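Local coordinates for protein transcriptional repressor PadR (Bacillus cereus, PDB 6JYI) that probably binds DNA as a dimeric transcription factor of the PadR-like family, at residues I27-V30 against F31-F35; I132-L135 against R136-E140; N110-D113 against D114-K118; V149-I152 against S153-V156; G81-E84 against F85-M89. One frame throughout, in Å; residues are numbered along the deposited sequence.

Contact 1: I27-V30 against F31-F35; sequences IKIV and FEDVF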
loop_
_atom_site.group_PDB
_atom_site.type_symbol
_atom_site.label_atom_id
_atom_site.label_comp_id
_atom_site.label_asym_id
_atom_site.label_seq_id
_atom_site.Cartn_x
_atom_site.Cartn_y
_atom_site.Cartn_z
ATOM N N ILE A 27 -4.083 8.327 19.452
ATOM C CA ILE A 27 -3.857 7.192 18.609
ATOM C C ILE A 27 -4.430 7.438 17.206
ATOM O O ILE A 27 -3.735 7.199 16.201
ATOM C CB ILE A 27 -4.472 5.918 19.213
ATOM C CG1 ILE A 27 -3.694 5.565 20.479
ATOM C CG2 ILE A 27 -4.431 4.795 18.195
ATOM C CD1 ILE A 27 -4.344 4.461 21.300
ATOM N N LYS A 28 -5.666 7.930 17.138
ATOM C CA LYS A 28 -6.263 8.260 15.863
ATOM C C LYS A 28 -5.447 9.299 15.062
ATOM O O LYS A 28 -5.271 9.175 13.850
ATOM C CB LYS A 28 -7.716 8.726 16.029
ATOM C CG LYS A 28 -8.679 7.524 16.233
ATOM C CD LYS A 28 -10.111 7.904 16.564
ATOM C CE LYS A 28 -10.787 8.632 15.474
ATOM N NZ LYS A 28 -12.210 8.890 15.788
ATOM N N ILE A 29 -4.976 10.342 15.720
ATOM C CA ILE A 29 -4.268 11.387 14.976
ATOM C C ILE A 29 -2.947 10.819 14.458
ATOM O O ILE A 29 -2.617 11.051 13.309
ATOM C CB ILE A 29 -4.064 12.671 15.785
ATOM C CG1 ILE A 29 -5.396 13.150 16.393
ATOM C CG2 ILE A 29 -3.496 13.788 14.882
ATOM C CD1 ILE A 29 -6.281 14.024 15.489
ATOM N N VAL A 30 -2.212 10.057 15.269
ATOM C CA VAL A 30 -0.941 9.460 14.776
ATOM C C VAL A 30 -1.206 8.570 13.575
ATOM O O VAL A 30 -0.468 8.589 12.596
ATOM C CB VAL A 30 -0.145 8.639 15.805
ATOM C CG1 VAL A 30 1.280 8.373 15.208
ATOM C CG2 VAL A 30 0.035 9.410 17.051
ATOM N N PHE A 31 -2.299 7.821 13.637
ATOM C CA PHE A 31 -2.715 7.010 12.506
ATOM C C PHE A 31 -2.965 7.838 11.241
ATOM O O PHE A 31 -2.497 7.476 10.157
ATOM C CB PHE A 31 -3.987 6.234 12.817
ATOM C CG PHE A 31 -3.778 4.768 12.985
ATOM C CD1 PHE A 31 -3.862 3.939 11.898
ATOM C CD2 PHE A 31 -3.472 4.235 14.220
ATOM C CE1 PHE A 31 -3.670 2.610 11.994
ATOM C CE2 PHE A 31 -3.276 2.860 14.356
ATOM C CZ PHE A 31 -3.385 2.041 13.226
ATOM N N GLU A 32 -3.700 8.929 11.364
ATOM C CA GLU A 32 -4.023 9.723 10.195
ATOM C C GLU A 32 -2.797 10.447 9.665
ATOM O O GLU A 32 -2.683 10.671 8.454
ATOM C CB GLU A 32 -5.049 10.808 10.500
ATOM C CG GLU A 32 -6.355 10.368 11.082
ATOM C CD GLU A 32 -7.177 11.570 11.584
ATOM O OE1 GLU A 32 -6.630 12.705 11.660
ATOM O OE2 GLU A 32 -8.369 11.372 11.910
ATOM N N ASP A 33 -1.925 10.865 10.576
ATOM C CA ASP A 33 -0.788 11.710 10.222
ATOM C C ASP A 33 0.360 10.913 9.589
ATOM O O ASP A 33 1.012 11.395 8.655
ATOM C CB ASP A 33 -0.227 12.412 11.481
ATOM C CG ASP A 33 -1.043 13.633 11.924
ATOM O OD1 ASP A 33 -1.987 14.095 11.218
ATOM O OD2 ASP A 33 -0.701 14.141 13.021
ATOM N N VAL A 34 0.620 9.722 10.136
ATOM C CA VAL A 34 1.817 8.939 9.867
ATOM C C VAL A 34 1.449 7.610 9.207
ATOM O O VAL A 34 1.887 7.335 8.083
ATOM C CB VAL A 34 2.580 8.646 11.181
ATOM C CG1 VAL A 34 3.647 7.619 10.975
ATOM C CG2 VAL A 34 3.143 9.927 11.790
ATOM N N PHE A 35 0.620 6.798 9.862
ATOM C CA PHE A 35 0.369 5.423 9.372
ATOM C C PHE A 35 -0.482 5.311 8.102
ATOM O O PHE A 35 -0.418 4.302 7.406
ATOM C CB PHE A 35 -0.174 4.517 10.491
ATOM C CG PHE A 35 0.819 4.219 11.550
ATOM C CD1 PHE A 35 1.006 5.057 12.608
ATOM C CD2 PHE A 35 1.603 3.107 11.491
ATOM C CE1 PHE A 35 1.945 4.767 13.608
ATOM C CE2 PHE A 35 2.532 2.861 12.493
ATOM C CZ PHE A 35 2.683 3.702 13.536
#
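Ile27 and Phe31 run side by side from one face of helix 24-35, with Ile27 CG2 4.1 Å from Phe31 CD2, while Ile27 O sits at the edge of that ring. On another face Ile29 lies alongside Asp33, pointing the same way. Its CG2, anti to the backbone N, comes 3.4 Å from Asp33 OD2, so a methyl flanks the carboxylate; the polar demand of OD2 is met by a hydrogen bond from Trp142 NE1. Helix 24-35 belongs to the helix-turn-helix region of the PadR-like family, and it is wedged between helix 8-19, which receives Phe31 and Phe35, and helix 114-142. Val30 uses one methyl twice: CG1, anti to the backbone N (chi1 -168°), is 4.0 Å from Phe35 CE1 and 4.2 Å from Val34 CG2. The backbone widens here. Val30 O accepts from Val34 N at 2.9 Å and more weakly from Phe35 N at 3.4 Å, the five-residue step of a pi-type turn, which is consistent with Val30 and Phe35 lying side by side. Tyr107 of the second subunit meets the Phe35 ring edge-to-face and also packs on Val30 and Val34.

Contact 2: I132-L135 against R136-E140; sequences IADL and RLKYE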
loop_
_atom_site.group_PDB
_atom_site.type_symbol
_atom_site.label_atom_id
_atom_site.label_comp_id
_atom_site.label_asym_id
_atom_site.label_seq_id
_atom_site.Cartn_x
_atom_site.Cartn_y
_atom_site.Cartn_z
ATOM N N ILE A 132 3.793 14.768 0.728
ATOM C CA ILE A 132 5.205 15.019 0.928
ATOM C C ILE A 132 5.322 16.110 1.977
ATOM O O ILE A 132 5.831 15.832 3.063
ATOM C CB ILE A 132 5.940 15.365 -0.390
ATOM C CG1 ILE A 132 6.128 14.084 -1.231
ATOM C CG2 ILE A 132 7.297 15.971 -0.114
ATOM C CD1 ILE A 132 6.641 14.338 -2.685
ATOM N N ALA A 133 4.809 17.310 1.659
ATOM C CA ALA A 133 4.755 18.455 2.602
ATOM C C ALA A 133 4.182 18.119 3.991
ATOM O O ALA A 133 4.738 18.497 5.006
ATOM C CB ALA A 133 3.961 19.616 1.980
ATOM N N ASP A 134 3.065 17.423 4.048
ATOM C CA ASP A 134 2.462 17.100 5.341
ATOM C C ASP A 134 3.491 16.344 6.224
ATOM O O ASP A 134 3.887 16.809 7.302
ATOM C CB ASP A 134 1.196 16.247 5.118
ATOM C CG ASP A 134 0.150 16.422 6.223
ATOM O OD1 ASP A 134 -0.168 17.586 6.605
ATOM O OD2 ASP A 134 -0.360 15.379 6.697
ATOM N N LEU A 135 3.986 15.240 5.676
ATOM C CA LEU A 135 4.635 14.171 6.420
ATOM C C LEU A 135 5.805 14.625 7.278
ATOM O O LEU A 135 5.922 14.242 8.425
ATOM C CB LEU A 135 5.083 13.083 5.443
ATOM C CG LEU A 135 5.283 11.666 5.952
ATOM C CD1 LEU A 135 4.110 11.232 6.846
ATOM C CD2 LEU A 135 5.456 10.735 4.768
ATOM N N ARG A 136 6.658 15.458 6.706
ATOM C CA ARG A 136 7.848 15.953 7.403
ATOM C C ARG A 136 7.430 16.597 8.757
ATOM O O ARG A 136 7.879 16.212 9.843
ATOM C CB ARG A 136 8.610 16.939 6.473
ATOM C CG ARG A 136 8.334 16.715 4.895
ATOM C CD ARG A 136 9.255 17.527 3.935
ATOM N NE ARG A 136 10.482 16.801 3.544
ATOM C CZ ARG A 136 11.053 16.822 2.330
ATOM N NH1 ARG A 136 10.523 17.511 1.320
ATOM N NH2 ARG A 136 12.166 16.118 2.109
ATOM N N LEU A 137 6.524 17.544 8.669
ATOM C CA LEU A 137 6.038 18.274 9.842
ATOM C C LEU A 137 5.366 17.347 10.883
ATOM O O LEU A 137 5.552 17.490 12.103
ATOM C CB LEU A 137 5.079 19.352 9.383
ATOM C CG LEU A 137 5.724 20.694 8.967
ATOM C CD1 LEU A 137 4.626 21.715 8.760
ATOM C CD2 LEU A 137 6.752 21.204 9.988
ATOM N N LYS A 138 4.621 16.368 10.397
ATOM C CA LYS A 138 3.996 15.397 11.297
ATOM C C LYS A 138 5.004 14.514 12.047
ATOM O O LYS A 138 4.770 14.171 13.190
ATOM C CB LYS A 138 3.001 14.555 10.520
ATOM C CG LYS A 138 1.861 15.375 9.896
ATOM C CD LYS A 138 1.219 16.315 10.883
ATOM C CE LYS A 138 -0.101 16.859 10.379
ATOM N NZ LYS A 138 -0.500 17.994 11.221
ATOM N N TYR A 139 6.125 14.152 11.426
ATOM C CA TYR A 139 7.155 13.372 12.151
ATOM C C TYR A 139 7.813 14.205 13.256
ATOM O O TYR A 139 8.130 13.691 14.307
ATOM C CB TYR A 139 8.214 12.810 11.197
ATOM C CG TYR A 139 7.926 11.444 10.641
ATOM C CD1 TYR A 139 6.891 11.242 9.742
ATOM C CD2 TYR A 139 8.698 10.355 10.998
ATOM C CE1 TYR A 139 6.660 9.994 9.191
ATOM C CE2 TYR A 139 8.456 9.089 10.469
ATOM C CZ TYR A 139 7.439 8.923 9.563
ATOM O OH TYR A 139 7.199 7.681 9.034
ATOM N N GLU A 140 7.980 15.508 13.041
ATOM C CA GLU A 140 8.514 16.386 14.084
ATOM C C GLU A 140 7.549 16.552 15.271
ATOM O O GLU A 140 7.994 16.768 16.396
ATOM C CB GLU A 140 8.893 17.756 13.489
ATOM C CG GLU A 140 9.998 17.636 12.412
ATOM C CD GLU A 140 10.363 18.968 11.736
ATOM O OE1 GLU A 140 9.565 19.942 11.766
ATOM O OE2 GLU A 140 11.475 19.007 11.145
#
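Leu135 turns its CG away from the backbone N (chi1 -156°), and Tyr139 swings its ring back along the helix (chi1 -90°), which brings the two side chains together one turn apart. They lie side by side and point the same way. Leu135 CD1 meets the ring at its edge, in the ring plane, 3.7 Å from Tyr139 CE1, and Leu135 O is 3.4 Å from Tyr139 CD1 on the same rim. The backbone bond of the same pair, Tyr139 N to Leu135 O, measures 3.0 Å. The far end of the ring is fixed by a hydrogen bond between Tyr139 OH and Ser153 OG of helix 148-175.

Asp134 and Lys138 cross at a slant. The lysine bends at its second torsion (chi2 -49°), bringing Lys138 CE to 3.8 Å from Asp134 OD1, but Lys138 NZ stops 4.6 Å from Asp134 OD1. The charges can therefore attract through space without forming a close salt bridge. Toward helix 148-175, Arg136 runs alongside Ile132: Arg136 CG is 3.2 Å from Ile132 O, and Ile132 CG2 lies oblique to the guanidinium, 3.9 Å from Arg136 NH1.

Leu135 also packs on Leu154, and Lys138 and Tyr139 reach Asp33 and Val34 of helix 24-35. Such i to i+4 pairing is characteristic of a long helix packed between others, here helix 114-142 against helix 24-35 and helix 148-175: Leu135 and Tyr139 face these neighbours, and the chains of Arg136 and Lys138 touch them as well.

Contact 3: N110-D113 against D114-K118; sequences NYSD and DVTIK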
loop_
_atom_site.group_PDB
_atom_site.type_symbol
_atom_site.label_atom_id
_atom_site.label_comp_id
_atom_site.label_asym_id
_atom_site.label_seq_id
_atom_site.Cartn_x
_atom_site.Cartn_y
_atom_site.Cartn_z
ATOM N N ASN A 110 -7.136 3.280 -21.888
ATOM C CA ASN A 110 -7.581 3.277 -23.251
ATOM C C ASN A 110 -9.113 3.339 -23.327
ATOM O O ASN A 110 -9.672 3.734 -24.348
ATOM C CB ASN A 110 -6.942 2.095 -23.980
ATOM C CG ASN A 110 -5.383 2.234 -24.057
ATOM O OD1 ASN A 110 -4.858 3.226 -24.602
ATOM N ND2 ASN A 110 -4.658 1.253 -23.492
ATOM N N TYR A 111 -9.788 3.042 -22.210
ATOM C CA TYR A 111 -11.230 3.215 -22.133
ATOM C C TYR A 111 -11.676 4.548 -21.572
ATOM O O TYR A 111 -12.874 4.785 -21.406
ATOM C CB TYR A 111 -11.833 2.063 -21.362
ATOM C CG TYR A 111 -11.411 0.756 -21.964
ATOM C CD1 TYR A 111 -11.921 0.334 -23.177
ATOM C CD2 TYR A 111 -10.474 -0.045 -21.330
ATOM C CE1 TYR A 111 -11.510 -0.875 -23.734
ATOM C CE2 TYR A 111 -10.070 -1.246 -21.874
ATOM C CZ TYR A 111 -10.579 -1.644 -23.073
ATOM O OH TYR A 111 -10.171 -2.850 -23.584
ATOM N N SER A 112 -10.725 5.439 -21.322
ATOM C CA SER A 112 -11.031 6.781 -20.883
ATOM C C SER A 112 -10.818 7.754 -22.081
ATOM O O SER A 112 -10.930 7.351 -23.229
ATOM C CB SER A 112 -10.137 7.121 -19.699
ATOM O OG SER A 112 -10.535 8.333 -19.079
ATOM N N ASP A 113 -10.515 9.018 -21.810
ATOM C CA ASP A 113 -10.124 9.953 -22.862
ATOM C C ASP A 113 -8.984 10.814 -22.351
ATOM O O ASP A 113 -8.697 10.810 -21.160
ATOM C CB ASP A 113 -11.312 10.827 -23.272
ATOM C CG ASP A 113 -11.845 11.678 -22.117
ATOM O OD1 ASP A 113 -11.074 12.469 -21.534
ATOM O OD2 ASP A 113 -13.047 11.567 -21.805
ATOM N N ASP A 114 -8.372 11.597 -23.232
ATOM C CA ASP A 114 -7.173 12.341 -22.868
ATOM C C ASP A 114 -7.463 13.373 -21.779
ATOM O O ASP A 114 -6.699 13.477 -20.799
ATOM C CB ASP A 114 -6.547 13.027 -24.087
ATOM C CG ASP A 114 -6.103 12.038 -25.156
ATOM O OD1 ASP A 114 -6.016 10.817 -24.860
ATOM O OD2 ASP A 114 -5.837 12.489 -26.287
ATOM N N VAL A 115 -8.557 14.124 -21.931
ATOM C CA VAL A 115 -8.930 15.108 -20.909
ATOM C C VAL A 115 -8.951 14.426 -19.531
ATOM O O VAL A 115 -8.288 14.881 -18.605
ATOM C CB VAL A 115 -10.307 15.792 -21.210
ATOM C CG1 VAL A 115 -10.674 16.823 -20.127
ATOM C CG2 VAL A 115 -10.284 16.461 -22.570
ATOM N N THR A 116 -9.676 13.314 -19.423
ATOM C CA THR A 116 -9.907 12.650 -18.141
ATOM C C THR A 116 -8.620 12.082 -17.559
ATOM O O THR A 116 -8.397 12.196 -16.371
ATOM C CB THR A 116 -10.960 11.525 -18.276
ATOM O OG1 THR A 116 -12.222 12.111 -18.629
ATOM C CG2 THR A 116 -11.089 10.713 -16.962
ATOM N N ILE A 117 -7.792 11.466 -18.402
ATOM C CA ILE A 117 -6.464 10.969 -17.998
ATOM C C ILE A 117 -5.572 12.098 -17.486
ATOM O O ILE A 117 -4.923 11.970 -16.440
ATOM C CB ILE A 117 -5.731 10.301 -19.195
ATOM C CG1 ILE A 117 -6.462 9.031 -19.646
ATOM C CG2 ILE A 117 -4.294 10.000 -18.856
ATOM C CD1 ILE A 117 -6.619 8.032 -18.557
ATOM N N LYS A 118 -5.544 13.208 -18.220
ATOM C CA LYS A 118 -4.758 14.375 -17.816
ATOM C C LYS A 118 -5.184 14.864 -16.443
ATOM O O LYS A 118 -4.331 15.206 -15.605
ATOM C CB LYS A 118 -4.902 15.525 -18.843
#
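Ser112 and Asp113 have an extended backbone, and the chain then turns abruptly into helix 114-142, whose first turn is closed by Ile117 N donating to Asp113 O at 3.0 Å. Asp113 occupies the N-cap. Its CG stands between the backbone N and the carbonyl carbon (chi1 61°), a crowded position that folds the carboxylate back over the first turn. Asp113 OD1 takes two hydrogen bonds from Thr116. The backbone Thr116 N arrives nearly along the C-O axis at 2.7 Å with an N-H...O angle of 166°, and the hydroxyl Thr116 OG1 donates at 3.1 Å from above the carboxylate plane. Both donors approach from the same face of that plane, and the two side chains cross at about a right angle.

Ser112 covers the neighbouring side of the turn. Ser112 OG lies against a methyl, 3.2 Å from Thr116 CG2, while Ser112 CB touches Ile117 CD1 at 3.8 Å. Ser112 also packs on Met89 of the second subunit, and Asn110 ND2 hydrogen-bonds Thr147 OG1 there, placing this surface turn beside the dimer partner.

Two donors from one residue fix the rotation of the Asp113 carboxylate, and a negative group at the amino end of a helix probably interacts favourably with the helix dipole, an effect that would also tend to keep the acid ionised.

Contact 4: V149-I152 against S153-V156; sequences VEEI and SLDV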
loop_
_atom_site.group_PDB
_atom_site.type_symbol
_atom_site.label_atom_id
_atom_site.label_comp_id
_atom_site.label_asym_id
_atom_site.label_seq_id
_atom_site.Cartn_x
_atom_site.Cartn_y
_atom_site.Cartn_z
ATOM N N VAL A 149 17.021 5.319 12.756
ATOM C CA VAL A 149 16.204 4.243 12.164
ATOM C C VAL A 149 14.752 4.717 11.917
ATOM O O VAL A 149 14.151 4.361 10.915
ATOM C CB VAL A 149 16.217 2.966 12.987
ATOM C CG1 VAL A 149 15.747 3.222 14.403
ATOM C CG2 VAL A 149 15.378 1.846 12.299
ATOM N N GLU A 150 14.207 5.486 12.849
ATOM C CA GLU A 150 12.855 6.070 12.685
ATOM C C GLU A 150 12.776 6.984 11.475
ATOM O O GLU A 150 11.752 7.061 10.799
ATOM C CB GLU A 150 12.442 6.838 13.932
ATOM C CG GLU A 150 12.259 5.923 15.156
ATOM C CD GLU A 150 11.952 6.694 16.426
ATOM O OE1 GLU A 150 12.561 7.778 16.604
ATOM O OE2 GLU A 150 11.160 6.174 17.271
ATOM N N GLU A 151 13.849 7.694 11.200
ATOM C CA GLU A 151 13.879 8.576 10.066
ATOM C C GLU A 151 13.819 7.795 8.733
ATOM O O GLU A 151 13.383 8.348 7.724
ATOM C CB GLU A 151 15.131 9.465 10.133
ATOM C CG GLU A 151 15.317 10.420 8.982
ATOM C CD GLU A 151 14.600 11.752 9.146
ATOM O OE1 GLU A 151 14.272 12.102 10.297
ATOM O OE2 GLU A 151 14.422 12.464 8.105
ATOM N N ILE A 152 14.252 6.514 8.720
ATOM C CA ILE A 152 14.181 5.726 7.461
ATOM C C ILE A 152 12.739 5.660 6.930
ATOM O O ILE A 152 12.520 5.863 5.733
ATOM C CB ILE A 152 14.805 4.318 7.599
ATOM C CG1 ILE A 152 16.267 4.440 8.014
ATOM C CG2 ILE A 152 14.654 3.471 6.274
ATOM C CD1 ILE A 152 16.963 3.115 8.347
ATOM N N SER A 153 11.755 5.439 7.795
ATOM C CA SER A 153 10.356 5.355 7.319
ATOM C C SER A 153 9.929 6.623 6.624
ATOM O O SER A 153 9.322 6.575 5.560
ATOM C CB SER A 153 9.339 4.952 8.429
ATOM O OG SER A 153 9.243 5.881 9.478
ATOM N N LEU A 154 10.261 7.774 7.212
ATOM C CA LEU A 154 9.991 9.059 6.584
ATOM C C LEU A 154 10.694 9.225 5.261
ATOM O O LEU A 154 10.058 9.584 4.245
ATOM C CB LEU A 154 10.410 10.208 7.515
ATOM C CG LEU A 154 10.349 11.640 7.021
ATOM C CD1 LEU A 154 8.911 12.007 6.592
ATOM C CD2 LEU A 154 10.919 12.615 8.114
ATOM N N ASP A 155 12.009 9.033 5.269
ATOM C CA ASP A 155 12.814 9.348 4.079
ATOM C C ASP A 155 12.501 8.395 2.925
ATOM O O ASP A 155 12.527 8.794 1.773
ATOM C CB ASP A 155 14.289 9.280 4.389
ATOM C CG ASP A 155 14.731 10.382 5.337
ATOM O OD1 ASP A 155 13.874 11.187 5.753
ATOM O OD2 ASP A 155 15.929 10.423 5.649
ATOM N N VAL A 156 12.208 7.143 3.232
ATOM C CA VAL A 156 11.819 6.211 2.166
ATOM C C VAL A 156 10.496 6.645 1.541
ATOM O O VAL A 156 10.342 6.696 0.293
ATOM C CB VAL A 156 11.819 4.755 2.659
ATOM C CG1 VAL A 156 11.282 3.791 1.598
ATOM C CG2 VAL A 156 13.249 4.342 3.028
#
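The carboxylates of Glu151 and Asp155 meet with their planes 71° apart, so neither stacks flat on the other. Glu151 OE2 comes 2.7 Å from Asp155 OD1, and beside this pair Leu154 CD2 lies 3.5 Å from Glu151 OE2. Glu151 reaches forward because its CG is anti to the backbone N (chi1 178°) and the chain then bends at chi2 (86°), so that the two acids cross one helical turn apart. Two oxygens this close suggest that one acid probably holds a proton. Asp155 OD2 has a salt bridge to Lys171 of the second subunit, which would be expected to stabilise the negative charge of that carboxylate.

Away from the acids, Ile152 and Val156 run side by side, pointing the same way, with Ile152 CG2 3.6 Å from Val156 CG2. Val156 N donates to Ile152 O at 2.8 Å. The preceding rung, Asp155 N to Glu151 O, is 2.9 Å long. Ser153 OG comes back to 3.1 Å from Glu150 O, but it also pairs with Tyr139 OH.

In this buried first part of helix 148-175, Leu154 faces helix 114-142, whereas Ile152 packs on Leu168 and Ser153 on Tyr107, both of the second subunit, so the segment lies between the preceding helix and the dimer partner.

Contact 5: G81-E84 against F85-M89; sequences GREE and FYQYM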
loop_
_atom_site.group_PDB
_atom_site.type_symbol
_atom_site.label_atom_id
_atom_site.label_comp_id
_atom_site.label_asym_id
_atom_site.label_seq_id
_atom_site.Cartn_x
_atom_site.Cartn_y
_atom_site.Cartn_z
ATOM N N GLY A 81 1.100 -7.283 26.421
ATOM C CA GLY A 81 1.125 -6.557 25.157
ATOM C C GLY A 81 2.543 -6.350 24.654
ATOM O O GLY A 81 2.786 -6.453 23.443
ATOM N N ARG A 82 3.462 -6.029 25.574
ATOM C CA ARG A 82 4.885 -5.890 25.256
ATOM C C ARG A 82 5.367 -7.185 24.597
ATOM O O ARG A 82 6.072 -7.174 23.560
ATOM C CB ARG A 82 5.741 -5.532 26.478
ATOM C CG ARG A 82 5.406 -4.162 27.089
ATOM C CD ARG A 82 6.406 -3.675 28.126
ATOM N NE ARG A 82 6.118 -2.289 28.445
ATOM C CZ ARG A 82 5.248 -1.878 29.355
ATOM N NH1 ARG A 82 4.593 -2.754 30.138
ATOM N NH2 ARG A 82 5.021 -0.570 29.505
ATOM N N GLU A 83 4.955 -8.306 25.173
ATOM C CA GLU A 83 5.363 -9.586 24.664
ATOM C C GLU A 83 4.834 -9.851 23.240
ATOM O O GLU A 83 5.575 -10.313 22.368
ATOM C CB GLU A 83 4.914 -10.680 25.641
ATOM C CG GLU A 83 5.547 -11.991 25.348
ATOM C CD GLU A 83 7.071 -12.021 25.568
ATOM O OE1 GLU A 83 7.618 -11.262 26.410
ATOM O OE2 GLU A 83 7.722 -12.837 24.879
ATOM N N GLU A 84 3.552 -9.574 22.998
ATOM C CA GLU A 84 2.991 -9.680 21.658
ATOM C C GLU A 84 3.767 -8.742 20.694
ATOM O O GLU A 84 4.145 -9.154 19.602
ATOM C CB GLU A 84 1.499 -9.325 21.632
ATOM C CG GLU A 84 0.900 -9.407 20.233
ATOM C CD GLU A 84 -0.605 -9.278 20.173
ATOM O OE1 GLU A 84 -1.281 -9.379 21.233
ATOM O OE2 GLU A 84 -1.118 -9.127 19.039
ATOM N N PHE A 85 4.005 -7.498 21.098
ATOM C CA PHE A 85 4.753 -6.580 20.211
ATOM C C PHE A 85 6.147 -7.152 19.870
ATOM O O PHE A 85 6.546 -7.227 18.695
ATOM C CB PHE A 85 4.942 -5.227 20.835
ATOM C CG PHE A 85 5.724 -4.296 19.960
ATOM C CD1 PHE A 85 5.173 -3.848 18.767
ATOM C CD2 PHE A 85 7.015 -3.937 20.293
ATOM C CE1 PHE A 85 5.921 -3.013 17.922
ATOM C CE2 PHE A 85 7.741 -3.060 19.460
ATOM C CZ PHE A 85 7.188 -2.644 18.304
ATOM N N TYR A 86 6.880 -7.579 20.896
ATOM C CA TYR A 86 8.217 -8.089 20.655
ATOM C C TYR A 86 8.220 -9.381 19.827
ATOM O O TYR A 86 9.107 -9.568 18.996
ATOM C CB TYR A 86 9.046 -8.230 21.924
ATOM C CG TYR A 86 9.703 -6.952 22.386
ATOM C CD1 TYR A 86 10.727 -6.346 21.637
ATOM C CD2 TYR A 86 9.294 -6.314 23.545
ATOM C CE1 TYR A 86 11.330 -5.183 22.071
ATOM C CE2 TYR A 86 9.901 -5.142 23.982
ATOM C CZ TYR A 86 10.888 -4.567 23.235
ATOM O OH TYR A 86 11.528 -3.434 23.668
ATOM N N GLN A 87 7.198 -10.216 19.988
ATOM C CA GLN A 87 7.053 -11.370 19.117
ATOM C C GLN A 87 6.849 -10.936 17.659
ATOM O O GLN A 87 7.480 -11.491 16.747
ATOM C CB GLN A 87 5.926 -12.281 19.606
ATOM C CG GLN A 87 6.314 -13.136 20.852
ATOM C CD GLN A 87 5.155 -14.006 21.377
ATOM O OE1 GLN A 87 4.026 -13.945 20.876
ATOM N NE2 GLN A 87 5.440 -14.812 22.389
ATOM N N TYR A 88 5.990 -9.935 17.438
ATOM C CA TYR A 88 5.751 -9.409 16.103
ATOM C C TYR A 88 7.083 -9.009 15.487
ATOM O O TYR A 88 7.394 -9.394 14.349
ATOM C CB TYR A 88 4.725 -8.222 16.176
ATOM C CG TYR A 88 4.942 -7.186 15.115
ATOM C CD1 TYR A 88 4.664 -7.468 13.779
ATOM C CD2 TYR A 88 5.474 -5.950 15.438
ATOM C CE1 TYR A 88 4.909 -6.497 12.761
ATOM C CE2 TYR A 88 5.695 -4.962 14.455
ATOM C CZ TYR A 88 5.400 -5.267 13.115
ATOM O OH TYR A 88 5.666 -4.364 12.144
HETATM N N MSE A 89 7.893 -8.257 16.238
HETATM C CA MSE A 89 9.149 -7.748 15.741
HETATM C C MSE A 89 10.140 -8.812 15.310
HETATM O O MSE A 89 11.042 -8.500 14.524
HETATM C CB MSE A 89 9.808 -6.790 16.742
HETATM C CG MSE A 89 9.072 -5.510 16.920
HETATM SE SE MSE A 89 9.133 -4.290 15.367
HETATM C CE MSE A 89 10.928 -3.615 15.599
#
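Gly81 and Phe85 are joined by a backbone bond, Phe85 N donating to Gly81 O at 2.8 Å. Arg82 likewise offers its carbonyl, and Tyr86 N binds Arg82 O at 2.8 Å with an N-H...O angle of 168°. The tyrosine ring then lies obliquely to the same oxygen, with Tyr86 CD2 3.3 Å from Arg82 O. The guanidinium of Arg82 leads off to a salt bridge with Asp79, near the start of the helix.

Glu83 meets Gln87. The glutamate has its CG anti to the backbone N and bends at chi2 (66°), whereas the glutamine chain is extended beyond CG, so they cross at a slant, with carboxylate and amide planes nearly perpendicular, 89° apart. Glu83 OE2 stays 3.9 Å from Gln87 NE2, a loose approach. Closer is the aliphatic part, Gln87 CG at 3.3 Å from Glu83 O. Glu84 completes the row through Tyr88 N to Glu84 O, 2.9 Å. Its carboxylate, on an extended chain, reaches Arg10 of helix 8-19 in a salt bridge. Within the second half, Met89, present as selenomethionine, sets CG 3.6 Å above one face of the Phe85 ring, offset toward its rim; Phe108 of the second subunit meets that ring edge-to-face.

Helix 79-89 follows strands 59-64 and 72-77, consistent with the wing of a winged helix-turn-helix. The local turns rest on regular i to i+4 backbone bonds, while polar side-chain ends tie the helix outward: Glu84 to helix 8-19, and Tyr88, through its OH and Asp101, to the second subunit.

In the fold
Along the chain the order is contact 1, contact 5, contact 3, contact 2, contact 4. Contacts 1, 2 and 4 form a chain of neighbours, contact 2 touching both others: its centre is about 12 Å from that of contact 1 and about 12 Å from that of contact 4, where helix 114-142 meets the following helix 148-175. Contact 5, on helix 79-89, lies about 20 Å from contact 1, centre to centre, and both belong to the PadR-like region. Contact 3 begins helix 114-142 at the far end, about 32 Å from contact 2 and 48 Å from contact 5, centre to centre. Contacts 1, 3, 4 and 5 all reach the second subunit, so contacts with the partner recur at well-separated places.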